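Side-chain contacts in outer membrane protein Omp121 (Bacteroides thetaiotaomicron, PDB 5FQ8), which probably imports peptides across the outer membrane as a TonB-dependent, SusC-like transporter working with lipoprotein partners: residues I344-Q349 with Y358-Y363; Y745-G750 with G962-Y967; T751-I756 with G762-Q767. All coordinates share one frame; numbering follows the deposited sequence.

Interaction 1: I344-Q349 with Y358-Y363; sequences IGLEDQ and YYYTPY
L346 pushes its branched end against the rims of two consecutive tyrosines, Y359 and Y360, within the long loop that joins barrel strands 306-320 and 376-394; loops of this length between strands are characteristic of the extracellular side of TonB-dependent transporters. The contact itself is apolar. CD1 of L346 sits 3.8 Å from CE1 of Y359 and 3.7 Å from CE1 of Y360, near the plane of each ring, so the methyl meets two edges and neither face. The second methyl, CD2, lies alongside and reaches CD1 of Y360 at 3.7 Å. Each tyrosine crosses the leucine at about a right angle. The first torsions of the rings differ: CG of Y359 is anti to the backbone N (chi1 -173°), whereas CG of Y360 falls between N and the carbonyl carbon (chi1 68°). CD1 of Y360 stands over a face of Y359, toward its rim, while both rings turn an edge to L346. With an alanine here both methyls would go, and the two ring edges would probably be left facing a gap, freer to shift against each other.

Polar fixing comes from the neighbouring parts of the chain. The carbonyl O of L346 accepts a hydrogen bond from the side chain of N367, just ahead of helix 368-374, and the carbonyl O of Y359 accepts one from N430. P368, the first residue of that helix, packs against Y359. The methyl CG2 of T361 rests 3.7 Å above the plane of the Y360 ring, on the side where Y359 also lies, displaced toward the rim.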
loop_
_atom_site.group_PDB
_atom_site.type_symbol
_atom_site.label_atom_id
_atom_site.label_comp_id
_atom_site.label_asym_id
_atom_site.label_seq_id
_atom_site.Cartn_x
_atom_site.Cartn_y
_atom_site.Cartn_z
ATOM N N ILE B 344 -9.160 -27.380 -24.058
ATOM C CA ILE B 344 -10.155 -26.419 -24.511
ATOM C C ILE B 344 -11.533 -26.785 -24.013
ATOM O O ILE B 344 -12.473 -25.996 -24.149
ATOM C CB ILE B 344 -10.178 -26.291 -26.040
ATOM C CG1 ILE B 344 -10.582 -27.618 -26.664
ATOM C CG2 ILE B 344 -8.865 -25.783 -26.546
ATOM C CD1 ILE B 344 -10.522 -27.602 -28.130
ATOM N N GLY B 345 -11.691 -27.973 -23.461
ATOM C CA GLY B 345 -12.943 -28.281 -22.806
ATOM C C GLY B 345 -13.088 -27.733 -21.413
ATOM O O GLY B 345 -14.087 -28.024 -20.751
ATOM N N LEU B 346 -12.126 -26.945 -20.950
ATOM C CA LEU B 346 -12.156 -26.379 -19.618
ATOM C C LEU B 346 -12.569 -24.918 -19.576
ATOM O O LEU B 346 -12.649 -24.364 -18.486
ATOM C CB LEU B 346 -10.784 -26.519 -18.963
ATOM C CG LEU B 346 -10.161 -27.895 -18.845
ATOM C CD1 LEU B 346 -8.704 -27.692 -18.594
ATOM C CD2 LEU B 346 -10.805 -28.659 -17.724
ATOM N N GLU B 347 -12.832 -24.279 -20.717
ATOM C CA GLU B 347 -13.035 -22.833 -20.758
ATOM C C GLU B 347 -14.437 -22.433 -20.338
ATOM O O GLU B 347 -14.628 -21.357 -19.767
ATOM C CB GLU B 347 -12.748 -22.323 -22.169
ATOM C CG GLU B 347 -12.918 -20.830 -22.399
ATOM C CD GLU B 347 -12.741 -20.441 -23.855
ATOM O OE1 GLU B 347 -12.702 -21.356 -24.701
ATOM O OE2 GLU B 347 -12.632 -19.231 -24.158
ATOM N N ASP B 348 -15.423 -23.277 -20.614
ATOM C CA ASP B 348 -16.812 -23.022 -20.251
ATOM C C ASP B 348 -16.969 -23.032 -18.737
ATOM O O ASP B 348 -16.911 -24.092 -18.111
ATOM C CB ASP B 348 -17.700 -24.083 -20.903
ATOM C CG ASP B 348 -19.162 -23.853 -20.659
ATOM O OD1 ASP B 348 -19.534 -22.722 -20.313
ATOM O OD2 ASP B 348 -19.938 -24.818 -20.828
ATOM N N GLN B 349 -17.161 -21.862 -18.138
ATOM C CA GLN B 349 -17.346 -21.800 -16.694
ATOM C C GLN B 349 -18.760 -22.143 -16.257
ATOM O O GLN B 349 -18.991 -22.289 -15.063
ATOM C CB GLN B 349 -16.987 -20.420 -16.177
ATOM C CG GLN B 349 -15.588 -20.019 -16.474
ATOM C CD GLN B 349 -14.590 -20.878 -15.759
ATOM O OE1 GLN B 349 -14.587 -20.950 -14.543
ATOM N NE2 GLN B 349 -13.743 -21.548 -16.509
ATOM N N TYR B 358 -14.054 -27.291 -8.465
ATOM C CA TYR B 358 -14.187 -28.647 -8.967
ATOM C C TYR B 358 -13.285 -28.908 -10.168
ATOM O O TYR B 358 -13.537 -29.836 -10.936
ATOM C CB TYR B 358 -15.654 -28.933 -9.288
ATOM C CG TYR B 358 -16.553 -28.902 -8.078
ATOM C CD1 TYR B 358 -16.938 -27.707 -7.513
ATOM C CD2 TYR B 358 -17.024 -30.074 -7.512
ATOM C CE1 TYR B 358 -17.756 -27.676 -6.406
ATOM C CE2 TYR B 358 -17.843 -30.054 -6.416
ATOM C CZ TYR B 358 -18.206 -28.851 -5.860
ATOM O OH TYR B 358 -19.033 -28.837 -4.753
ATOM N N TYR B 359 -12.227 -28.124 -10.329
ATOM C CA TYR B 359 -11.262 -28.345 -11.396
ATOM C C TYR B 359 -10.625 -29.721 -11.270
ATOM O O TYR B 359 -10.466 -30.243 -10.172
ATOM C CB TYR B 359 -10.203 -27.267 -11.329
ATOM C CG TYR B 359 -9.218 -27.253 -12.460
ATOM C CD1 TYR B 359 -9.635 -27.162 -13.776
ATOM C CD2 TYR B 359 -7.858 -27.287 -12.205
ATOM C CE1 TYR B 359 -8.722 -27.138 -14.805
ATOM C CE2 TYR B 359 -6.948 -27.264 -13.216
ATOM C CZ TYR B 359 -7.380 -27.187 -14.514
ATOM O OH TYR B 359 -6.458 -27.162 -15.520
ATOM N N TYR B 360 -10.252 -30.315 -12.404
ATOM C CA TYR B 360 -9.935 -31.736 -12.387
ATOM C C TYR B 360 -8.690 -32.059 -11.569
ATOM O O TYR B 360 -8.503 -33.219 -11.193
ATOM C CB TYR B 360 -9.797 -32.273 -13.813
ATOM C CG TYR B 360 -8.611 -31.766 -14.581
ATOM C CD1 TYR B 360 -8.698 -30.619 -15.336
ATOM C CD2 TYR B 360 -7.411 -32.442 -14.563
ATOM C CE1 TYR B 360 -7.630 -30.152 -16.029
ATOM C CE2 TYR B 360 -6.335 -31.978 -15.254
ATOM C CZ TYR B 360 -6.453 -30.832 -15.983
ATOM O OH TYR B 360 -5.391 -30.346 -16.683
ATOM N N THR B 361 -7.847 -31.077 -11.252
ATOM C CA THR B 361 -6.657 -31.393 -10.493
ATOM C C THR B 361 -6.352 -30.320 -9.453
ATOM O O THR B 361 -6.435 -29.128 -9.750
ATOM C CB THR B 361 -5.472 -31.580 -11.419
ATOM O OG1 THR B 361 -4.340 -31.986 -10.646
ATOM C CG2 THR B 361 -5.180 -30.303 -12.158
ATOM N N PRO B 362 -6.014 -30.706 -8.239
ATOM C CA PRO B 362 -5.835 -29.720 -7.180
ATOM C C PRO B 362 -4.395 -29.524 -6.803
ATOM O O PRO B 362 -4.119 -29.086 -5.689
ATOM C CB PRO B 362 -6.598 -30.348 -6.030
ATOM C CG PRO B 362 -6.279 -31.802 -6.181
ATOM C CD PRO B 362 -6.171 -32.055 -7.674
ATOM N N TYR B 363 -3.476 -29.841 -7.699
ATOM C CA TYR B 363 -2.073 -29.947 -7.330
ATOM C C TYR B 363 -1.309 -28.707 -7.774
ATOM O O TYR B 363 -0.541 -28.728 -8.729
ATOM C CB TYR B 363 -1.485 -31.217 -7.919
ATOM C CG TYR B 363 -2.054 -32.508 -7.359
ATOM C CD1 TYR B 363 -2.120 -32.731 -5.999
ATOM C CD2 TYR B 363 -2.527 -33.499 -8.197
ATOM C CE1 TYR B 363 -2.629 -33.904 -5.494
ATOM C CE2 TYR B 363 -3.041 -34.667 -7.697
ATOM C CZ TYR B 363 -3.091 -34.864 -6.343
ATOM O OH TYR B 363 -3.606 -36.026 -5.837
#

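Interaction 2: Y745-G750 with G962-Y967; sequences YGLNGG and GNYGEY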
loop_
_atom_site.group_PDB
_atom_site.type_symbol
_atom_site.label_atom_id
_atom_site.label_comp_id
_atom_site.label_asym_id
_atom_site.label_seq_id
_atom_site.Cartn_x
_atom_site.Cartn_y
_atom_site.Cartn_z
ATOM N N TYR B 745 23.052 -15.237 -11.044
ATOM C CA TYR B 745 21.678 -15.608 -10.766
ATOM C C TYR B 745 21.672 -17.101 -10.520
ATOM O O TYR B 745 22.527 -17.811 -11.043
ATOM C CB TYR B 745 20.728 -15.233 -11.906
ATOM C CG TYR B 745 19.314 -15.362 -11.480
ATOM C CD1 TYR B 745 18.674 -14.315 -10.838
ATOM C CD2 TYR B 745 18.626 -16.545 -11.660
ATOM C CE1 TYR B 745 17.395 -14.434 -10.412
ATOM C CE2 TYR B 745 17.338 -16.669 -11.234
ATOM C CZ TYR B 745 16.734 -15.603 -10.608
ATOM O OH TYR B 745 15.456 -15.709 -10.176
ATOM N N GLY B 746 20.730 -17.573 -9.705
ATOM C CA GLY B 746 20.753 -18.980 -9.336
ATOM C C GLY B 746 19.777 -19.410 -8.263
ATOM O O GLY B 746 19.536 -18.670 -7.320
ATOM N N LEU B 747 19.217 -20.603 -8.389
ATOM C CA LEU B 747 18.291 -21.120 -7.396
ATOM C C LEU B 747 19.026 -21.640 -6.167
ATOM O O LEU B 747 20.162 -22.104 -6.249
ATOM C CB LEU B 747 17.454 -22.236 -7.999
ATOM C CG LEU B 747 16.789 -21.899 -9.326
ATOM C CD1 LEU B 747 16.141 -23.130 -9.900
ATOM C CD2 LEU B 747 15.768 -20.802 -9.160
ATOM N N ASN B 748 18.363 -21.556 -5.015
ATOM C CA ASN B 748 18.947 -22.022 -3.759
ATOM C C ASN B 748 18.966 -23.536 -3.743
ATOM O O ASN B 748 17.912 -24.171 -3.842
ATOM C CB ASN B 748 18.154 -21.499 -2.563
ATOM C CG ASN B 748 18.924 -21.605 -1.252
ATOM O OD1 ASN B 748 18.778 -22.572 -0.511
ATOM N ND2 ASN B 748 19.750 -20.607 -0.966
ATOM N N GLY B 749 20.156 -24.107 -3.604
ATOM C CA GLY B 749 20.315 -25.541 -3.758
ATOM C C GLY B 749 19.935 -26.084 -5.114
ATOM O O GLY B 749 19.621 -27.268 -5.232
ATOM N N GLY B 750 19.936 -25.241 -6.142
ATOM C CA GLY B 750 19.587 -25.632 -7.492
ATOM C C GLY B 750 20.602 -25.096 -8.474
ATOM O O GLY B 750 21.672 -24.633 -8.073
ATOM N N GLY B 962 19.490 -12.322 -17.541
ATOM C CA GLY B 962 18.561 -13.065 -18.364
ATOM C C GLY B 962 19.172 -14.307 -18.981
ATOM O O GLY B 962 18.458 -15.263 -19.308
ATOM N N ASN B 963 20.491 -14.324 -19.132
ATOM C CA ASN B 963 21.143 -15.451 -19.767
ATOM C C ASN B 963 21.030 -16.725 -18.954
ATOM O O ASN B 963 21.343 -17.794 -19.478
ATOM C CB ASN B 963 22.608 -15.125 -20.027
ATOM C CG ASN B 963 22.798 -14.268 -21.262
ATOM O OD1 ASN B 963 22.151 -14.480 -22.274
ATOM N ND2 ASN B 963 23.680 -13.288 -21.178
ATOM N N TYR B 964 20.569 -16.646 -17.711
ATOM C CA TYR B 964 20.475 -17.831 -16.879
ATOM C C TYR B 964 19.526 -18.851 -17.476
ATOM O O TYR B 964 19.748 -20.062 -17.352
ATOM C CB TYR B 964 20.023 -17.439 -15.476
ATOM C CG TYR B 964 19.640 -18.595 -14.603
ATOM C CD1 TYR B 964 18.359 -19.119 -14.643
ATOM C CD2 TYR B 964 20.553 -19.155 -13.741
ATOM C CE1 TYR B 964 18.006 -20.167 -13.867
ATOM C CE2 TYR B 964 20.208 -20.207 -12.951
ATOM C CZ TYR B 964 18.930 -20.708 -13.017
ATOM O OH TYR B 964 18.562 -21.766 -12.237
ATOM N N GLY B 965 18.451 -18.398 -18.085
ATOM C CA GLY B 965 17.515 -19.337 -18.641
ATOM C C GLY B 965 16.120 -18.773 -18.682
ATOM O O GLY B 965 15.909 -17.580 -18.528
ATOM N N GLU B 966 15.189 -19.678 -18.922
ATOM C CA GLU B 966 13.780 -19.372 -19.080
ATOM C C GLU B 966 13.022 -20.108 -17.995
ATOM O O GLU B 966 13.295 -21.278 -17.740
ATOM C CB GLU B 966 13.282 -19.806 -20.452
ATOM C CG GLU B 966 11.918 -20.468 -20.434
ATOM C CD GLU B 966 12.018 -21.964 -20.370
ATOM O OE1 GLU B 966 13.114 -22.467 -20.605
ATOM O OE2 GLU B 966 11.021 -22.636 -20.075
ATOM N N TYR B 967 12.073 -19.436 -17.357
ATOM C CA TYR B 967 11.391 -20.008 -16.208
ATOM C C TYR B 967 9.916 -20.203 -16.537
ATOM O O TYR B 967 9.041 -19.600 -15.928
ATOM C CB TYR B 967 11.598 -19.150 -14.962
ATOM C CG TYR B 967 11.582 -20.009 -13.736
ATOM C CD1 TYR B 967 12.651 -20.828 -13.437
ATOM C CD2 TYR B 967 10.470 -20.062 -12.916
ATOM C CE1 TYR B 967 12.633 -21.639 -12.337
ATOM C CE2 TYR B 967 10.447 -20.873 -11.818
ATOM C CZ TYR B 967 11.534 -21.661 -11.540
ATOM O OH TYR B 967 11.536 -22.477 -10.454
#
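One face of the Y964 ring takes the edge of Y745, whose CD2 stands 3.7 Å from CG of Y964 and is displaced toward the rim; seen from Y745, CD2 of Y964 lies in plane at the ring edge. This is a T-shaped pair, with centroids 5.2 Å apart and planes at 71°. Both rings have CG anti to the backbone N (chi1 -168° for Y745 and 169° for Y964), and the two side chains cross at about a right angle. CA of G746 approaches CE2 of Y964 at an oblique angle.

Farther along, L747 comes across the phenol end, its CG 3.4 Å from OH of Y964. That oxygen has its polar partner elsewhere, in a hydrogen bond with the carbonyl O of T751. The backbone then reverses through a type II turn from L747 to G750, closed by N of G750 on O of L747 at 3.1 Å, with G749 at positive phi. This neighbouring turn reaches the bound peptide through the backbone of N748. The arrangement is thus a T-shaped tyrosine pair joining a 3-10 segment to the end of strand 741-746, where the chain enters the type II turn of a beta hairpin.

Interaction 3: T751-I756 with G762-Q767; sequences TSMYAI and GVFKAQ
M753 and F764 meet obliquely on one side of the sheet, with CB of the methionine over a face of the phenylalanine ring. CB of M753 makes a CH-pi contact, 4.1 Å from the ring centroid of F764 and 17° off the normal. With CG anti to the backbone N (chi1 176°), the M753 chain runs out beside the ring and then bends, bringing SD 4.9 Å from the same centroid in an oblique Met-aromatic contact. The ring's edge is taken by T751, whose methyl CG2 lies near the ring plane, 3.8 Å from CD1 of F764. L899 of strand 899-915 packs against T751, F764 and A766, while M798 meets M753.

The strands 752-756 and 763-766 form an antiparallel beta hairpin within a four-stranded sheet. S752 and K765 are a hydrogen-bonded pair, joined by two nearly straight bonds: K765 N to S752 O at 3.0 Å and S752 N to K765 O at 3.2 Å. M753 and F764 follow as a non-hydrogen-bonded pair, then Y754 and V763 bond through N of Y754 and O of V763. Toward the turn the ladder frays, O of Y754 receiving weak bonds from N of both V763 and G762.

On the other face, K765 stretches its extended chain across Y754 at about a right angle, CD of the lysine 3.8 Å from CE2 of the tyrosine; its NZ is too distant from the ring for more than a weak cation-pi attraction. OH of Y754 bonds a polar side chain of another protein's chain. I756 crosses V763, CD1 to CG1 at 3.9 Å, and the same CD1 also touches CE of K765. At the open end of the hairpin, a water accepts from N of Q767 at 2.7 Å and also bonds OG1 of T751.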
loop_
_atom_site.group_PDB
_atom_site.type_symbol
_atom_site.label_atom_id
_atom_site.label_comp_id
_atom_site.label_asym_id
_atom_site.label_seq_id
_atom_site.Cartn_x
_atom_site.Cartn_y
_atom_site.Cartn_z
ATOM N N THR B 751 20.280 -25.144 -9.759
ATOM C CA THR B 751 21.230 -24.736 -10.781
ATOM C C THR B 751 21.540 -23.250 -10.670
ATOM O O THR B 751 20.638 -22.427 -10.527
ATOM C CB THR B 751 20.665 -25.058 -12.160
ATOM O OG1 THR B 751 20.331 -26.450 -12.255
ATOM C CG2 THR B 751 21.669 -24.694 -13.200
ATOM N N SER B 752 22.816 -22.899 -10.743
ATOM C CA SER B 752 23.220 -21.520 -10.515
ATOM C C SER B 752 24.311 -21.112 -11.484
ATOM O O SER B 752 25.211 -21.894 -11.788
ATOM C CB SER B 752 23.719 -21.319 -9.091
ATOM O OG SER B 752 23.058 -22.191 -8.208
ATOM N N MET B 753 24.248 -19.863 -11.919
ATOM C CA MET B 753 25.145 -19.318 -12.926
ATOM C C MET B 753 26.080 -18.315 -12.267
ATOM O O MET B 753 25.632 -17.408 -11.565
ATOM C CB MET B 753 24.339 -18.678 -14.064
ATOM C CG MET B 753 25.149 -17.985 -15.141
ATOM S SD MET B 753 24.176 -16.909 -16.184
ATOM C CE MET B 753 23.859 -17.921 -17.534
ATOM N N TYR B 754 27.364 -18.475 -12.492
ATOM C CA TYR B 754 28.371 -17.780 -11.709
ATOM C C TYR B 754 29.222 -16.892 -12.593
ATOM O O TYR B 754 29.035 -16.822 -13.798
ATOM C CB TYR B 754 29.251 -18.782 -10.956
ATOM C CG TYR B 754 28.506 -19.503 -9.870
ATOM C CD1 TYR B 754 28.311 -18.908 -8.630
ATOM C CD2 TYR B 754 27.960 -20.760 -10.088
ATOM C CE1 TYR B 754 27.611 -19.541 -7.642
ATOM C CE2 TYR B 754 27.265 -21.405 -9.096
ATOM C CZ TYR B 754 27.091 -20.787 -7.876
ATOM O OH TYR B 754 26.398 -21.415 -6.872
ATOM N N ALA B 755 30.150 -16.191 -11.959
ATOM C CA ALA B 755 31.307 -15.600 -12.613
ATOM C C ALA B 755 32.520 -16.058 -11.826
ATOM O O ALA B 755 32.698 -15.661 -10.677
ATOM C CB ALA B 755 31.220 -14.081 -12.660
ATOM N N ILE B 756 33.337 -16.905 -12.432
ATOM C CA ILE B 756 34.457 -17.552 -11.768
ATOM C C ILE B 756 35.745 -17.094 -12.428
ATOM O O ILE B 756 35.761 -16.761 -13.611
ATOM C CB ILE B 756 34.288 -19.074 -11.840
ATOM C CG1 ILE B 756 32.855 -19.439 -11.492
ATOM C CG2 ILE B 756 35.206 -19.749 -10.890
ATOM C CD1 ILE B 756 32.613 -20.912 -11.452
ATOM N N GLY B 762 29.434 -16.337 -16.925
ATOM C CA GLY B 762 28.215 -17.115 -16.916
ATOM C C GLY B 762 28.405 -18.607 -16.821
ATOM O O GLY B 762 27.727 -19.349 -17.522
ATOM N N VAL B 763 29.293 -19.069 -15.942
ATOM C CA VAL B 763 29.502 -20.497 -15.764
ATOM C C VAL B 763 28.351 -21.100 -14.983
ATOM O O VAL B 763 27.886 -20.527 -13.997
ATOM C CB VAL B 763 30.834 -20.743 -15.051
ATOM C CG1 VAL B 763 31.004 -22.212 -14.777
ATOM C CG2 VAL B 763 31.956 -20.239 -15.898
ATOM N N PHE B 764 27.884 -22.266 -15.415
ATOM C CA PHE B 764 26.809 -22.975 -14.733
ATOM C C PHE B 764 27.368 -24.098 -13.881
ATOM O O PHE B 764 28.286 -24.802 -14.300
ATOM C CB PHE B 764 25.823 -23.591 -15.711
ATOM C CG PHE B 764 24.800 -22.652 -16.219
ATOM C CD1 PHE B 764 23.603 -22.503 -15.563
ATOM C CD2 PHE B 764 25.021 -21.945 -17.372
ATOM C CE1 PHE B 764 22.651 -21.664 -16.036
ATOM C CE2 PHE B 764 24.077 -21.118 -17.862
ATOM C CZ PHE B 764 22.879 -20.970 -17.189
ATOM N N LYS B 765 26.796 -24.263 -12.689
ATOM C CA LYS B 765 26.988 -25.437 -11.853
ATOM C C LYS B 765 25.634 -26.075 -11.592
ATOM O O LYS B 765 24.637 -25.382 -11.432
ATOM C CB LYS B 765 27.658 -25.079 -10.541
ATOM C CG LYS B 765 29.083 -24.629 -10.657
ATOM C CD LYS B 765 29.664 -24.385 -9.303
ATOM C CE LYS B 765 31.116 -23.996 -9.376
ATOM N NZ LYS B 765 31.684 -23.806 -8.016
ATOM N N ALA B 766 25.595 -27.397 -11.568
ATOM C CA ALA B 766 24.340 -28.104 -11.369
ATOM C C ALA B 766 24.637 -29.493 -10.832
ATOM O O ALA B 766 25.751 -29.993 -10.956
ATOM C CB ALA B 766 23.541 -28.171 -12.667
ATOM N N GLN B 767 23.631 -30.111 -10.224
ATOM C CA GLN B 767 23.857 -31.395 -9.569
ATOM C C GLN B 767 23.969 -32.508 -10.605
ATOM O O GLN B 767 23.079 -32.694 -11.435
ATOM C CB GLN B 767 22.768 -31.711 -8.539
ATOM C CG GLN B 767 21.363 -31.867 -9.043
ATOM C CD GLN B 767 20.559 -32.867 -8.246
ATOM O OE1 GLN B 767 20.999 -33.337 -7.217
ATOM N NE2 GLN B 767 19.381 -33.204 -8.729
HETATM O O HOH W 1 21.229 -28.934 -10.452
#

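Overall arrangement
Interactions 2 and 3 form one continuous block, their centres 9 Å apart. Strands 741-746 and 752-756 are neighbours in the same sheet, linked where O of Y745 meets N of M753 at 2.8 Å, and the 3-10 turn at 962-964 also packs on the hairpin of interaction 3. Interaction 1 stands apart in another loop, its centre about 31 Å from that of interaction 2 and 38 Å from that of interaction 3. Interactions 1 and 3 are buried, interaction 2 only partly. The chemistry follows: a leucine between ring edges in irregular loop, a T-shaped tyrosine pair joining parts distant in sequence, and a backbone ladder with side chains on both faces.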